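Local structure of glycoside hydrolase family 31 (Trueperella pyogenes, 5I0F) at residues L167-D172 / D246-E251. The protein probably hydrolyses cycloalternan, a cyclic glucan, by a retaining mechanism that passes through a covalent glycosyl-enzyme intermediate. Residues are numbered along the deposited sequence; the frame is centred on the assembly and turned at random.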
loop_
_atom_site.group_PDB
_atom_site.type_symbol
_atom_site.label_atom_id
_atom_site.label_comp_id
_atom_site.label_asym_id
_atom_site.label_seq_id
_atom_site.Cartn_x
_atom_site.Cartn_y
_atom_site.Cartn_z
ATOM N N LEU A 167 15.561 20.108 -8.441
ATOM C CA LEU A 167 14.606 21.181 -8.654
ATOM C C LEU A 167 14.732 22.218 -7.540
ATOM O O LEU A 167 14.941 21.877 -6.357
ATOM C CB LEU A 167 13.180 20.641 -8.649
ATOM C CG LEU A 167 12.869 19.437 -9.526
ATOM C CD1 LEU A 167 11.406 19.082 -9.324
ATOM C CD2 LEU A 167 13.140 19.745 -10.984
ATOM N N ARG A 168 14.556 23.488 -7.908
ATOM C CA ARG A 168 14.613 24.579 -6.952
ATOM C C ARG A 168 13.305 24.695 -6.137
ATOM O O ARG A 168 12.220 24.628 -6.702
ATOM C CB ARG A 168 14.885 25.887 -7.697
ATOM C CG ARG A 168 15.191 27.071 -6.785
ATOM C CD ARG A 168 15.777 28.247 -7.563
ATOM N NE ARG A 168 14.807 28.737 -8.527
ATOM C CZ ARG A 168 13.760 29.519 -8.245
ATOM N NH1 ARG A 168 12.950 29.884 -9.234
ATOM N NH2 ARG A 168 13.517 29.969 -7.000
ATOM N N ILE A 169 13.427 24.901 -4.827
ATOM C CA ILE A 169 12.283 25.185 -3.944
ATOM C C ILE A 169 12.582 26.481 -3.212
ATOM O O ILE A 169 13.732 26.749 -2.884
ATOM C CB ILE A 169 11.992 24.005 -2.968
ATOM C CG1 ILE A 169 10.794 24.276 -2.069
ATOM C CG2 ILE A 169 13.198 23.658 -2.089
ATOM C CD1 ILE A 169 10.254 23.021 -1.380
ATOM N N GLU A 170 11.542 27.285 -2.997
ATOM C CA GLU A 170 11.656 28.597 -2.345
ATOM C C GLU A 170 11.283 28.525 -0.859
ATOM O O GLU A 170 10.666 27.561 -0.398
ATOM C CB GLU A 170 10.806 29.638 -3.094
ATOM C CG GLU A 170 11.290 29.806 -4.532
ATOM C CD GLU A 170 10.617 30.928 -5.309
ATOM O OE1 GLU A 170 9.612 31.477 -4.844
ATOM O OE2 GLU A 170 11.114 31.262 -6.408
ATOM N N GLY A 171 11.715 29.535 -0.117
ATOM C CA GLY A 171 11.718 29.516 1.350
ATOM C C GLY A 171 10.381 29.308 2.033
ATOM O O GLY A 171 10.320 28.702 3.105
ATOM N N ASP A 172 9.308 29.771 1.408
ATOM C CA ASP A 172 7.971 29.593 1.979
ATOM C C ASP A 172 7.180 28.429 1.371
ATOM O O ASP A 172 5.961 28.348 1.580
ATOM C CB ASP A 172 7.165 30.875 1.834
ATOM C CG ASP A 172 6.833 31.204 0.381
ATOM O OD1 ASP A 172 7.654 30.881 -0.535
ATOM O OD2 ASP A 172 5.750 31.803 0.181
ATOM N N ASP A 246 17.461 24.316 -0.199
ATOM C CA ASP A 246 16.611 24.852 -1.264
ATOM C C ASP A 246 16.577 23.987 -2.529
ATOM O O ASP A 246 16.246 24.491 -3.628
ATOM C CB ASP A 246 17.052 26.285 -1.616
ATOM C CG ASP A 246 18.512 26.387 -2.002
ATOM O OD1 ASP A 246 19.181 25.360 -2.254
ATOM O OD2 ASP A 246 19.031 27.536 -2.065
ATOM N N ARG A 247 16.907 22.707 -2.389
ATOM C CA ARG A 247 16.880 21.775 -3.510
ATOM C C ARG A 247 16.099 20.517 -3.162
ATOM O O ARG A 247 16.311 19.921 -2.100
ATOM C CB ARG A 247 18.296 21.384 -3.919
ATOM C CG ARG A 247 19.127 22.491 -4.527
ATOM C CD ARG A 247 18.680 22.853 -5.934
ATOM N NE ARG A 247 19.414 23.973 -6.513
ATOM C CZ ARG A 247 19.158 25.267 -6.325
ATOM N NH1 ARG A 247 18.162 25.679 -5.533
ATOM N NH2 ARG A 247 19.924 26.178 -6.934
ATOM N N ILE A 248 15.208 20.133 -4.071
ATOM C CA ILE A 248 14.629 18.784 -4.116
ATOM C C ILE A 248 15.534 17.952 -5.028
ATOM O O ILE A 248 15.565 18.164 -6.237
ATOM C CB ILE A 248 13.181 18.795 -4.646
ATOM C CG1 ILE A 248 12.318 19.755 -3.809
ATOM C CG2 ILE A 248 12.602 17.392 -4.638
ATOM C CD1 ILE A 248 10.867 19.834 -4.227
ATOM N N LEU A 249 16.280 17.026 -4.440
ATOM C CA LEU A 249 17.139 16.123 -5.195
ATOM C C LEU A 249 16.344 14.866 -5.501
ATOM O O LEU A 249 15.777 14.254 -4.589
ATOM C CB LEU A 249 18.379 15.751 -4.389
ATOM C CG LEU A 249 19.115 16.888 -3.683
ATOM C CD1 LEU A 249 20.327 16.348 -2.933
ATOM C CD2 LEU A 249 19.519 17.972 -4.665
ATOM N N ILE A 250 16.294 14.506 -6.782
ATOM C CA ILE A 250 15.507 13.383 -7.272
ATOM C C ILE A 250 16.488 12.399 -7.865
ATOM O O ILE A 250 17.334 12.793 -8.663
ATOM C CB ILE A 250 14.504 13.850 -8.350
ATOM C CG1 ILE A 250 13.537 14.869 -7.734
ATOM C CG2 ILE A 250 13.688 12.676 -8.917
ATOM C CD1 ILE A 250 12.522 15.426 -8.697
ATOM N N GLU A 251 16.370 11.130 -7.492
ATOM C CA GLU A 251 17.153 10.056 -8.091
ATOM C C GLU A 251 16.182 9.014 -8.662
ATOM O O GLU A 251 15.184 8.676 -8.038
ATOM C CB GLU A 251 18.099 9.459 -7.058
ATOM C CG GLU A 251 19.143 8.517 -7.624
ATOM C CD GLU A 251 20.363 8.325 -6.713
ATOM O OE1 GLU A 251 21.067 7.302 -6.890
ATOM O OE2 GLU A 251 20.626 9.176 -5.831
#
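Two central strands of an antiparallel sheet pair here, the end of strand 160-168 against the start of 247-253. Leu167 and Ile248 form a hydrogen-bonded pair, N of Leu167 to O of Ile248 at 2.9 Å and Ile248 N to Leu167 O also at 2.9 Å. Past the end of the strand, N of Ile169 still reaches Asp246 O at 3.1 Å, nearly straight at N-H (172°) but from above the carbonyl plane. Arg247 NH1 donates to Asp246 O as well, at 3.0 Å and from the opposite face of that carbonyl's plane. A bend at chi2 (-72°) turns the Arg247 chain back to make this bond, and leaves Arg247 NH1 3.5 Å from Arg168 CG. The long aliphatic stem of Arg168 suits the partly exposed face, since it lets the Arg168 head run on to Glu170, whose OE2 takes NH2 in the guanidinium plane as a salt bridge. The other face is apolar and buried: Leu167 CD1 touches Ile250 CD1 at 3.9 Å, while Ile169 CD1 approaches Ile248 CD1 more loosely. Apolar chains fit here because strand 225-230 of a second sheet covers them, Trp226 and Phe228 against Leu167 and Phe228 also against Ile250; the beta-branched isoleucines suit extended strands. An apolar layer shared by two facing sheets is characteristic of a beta-sandwich.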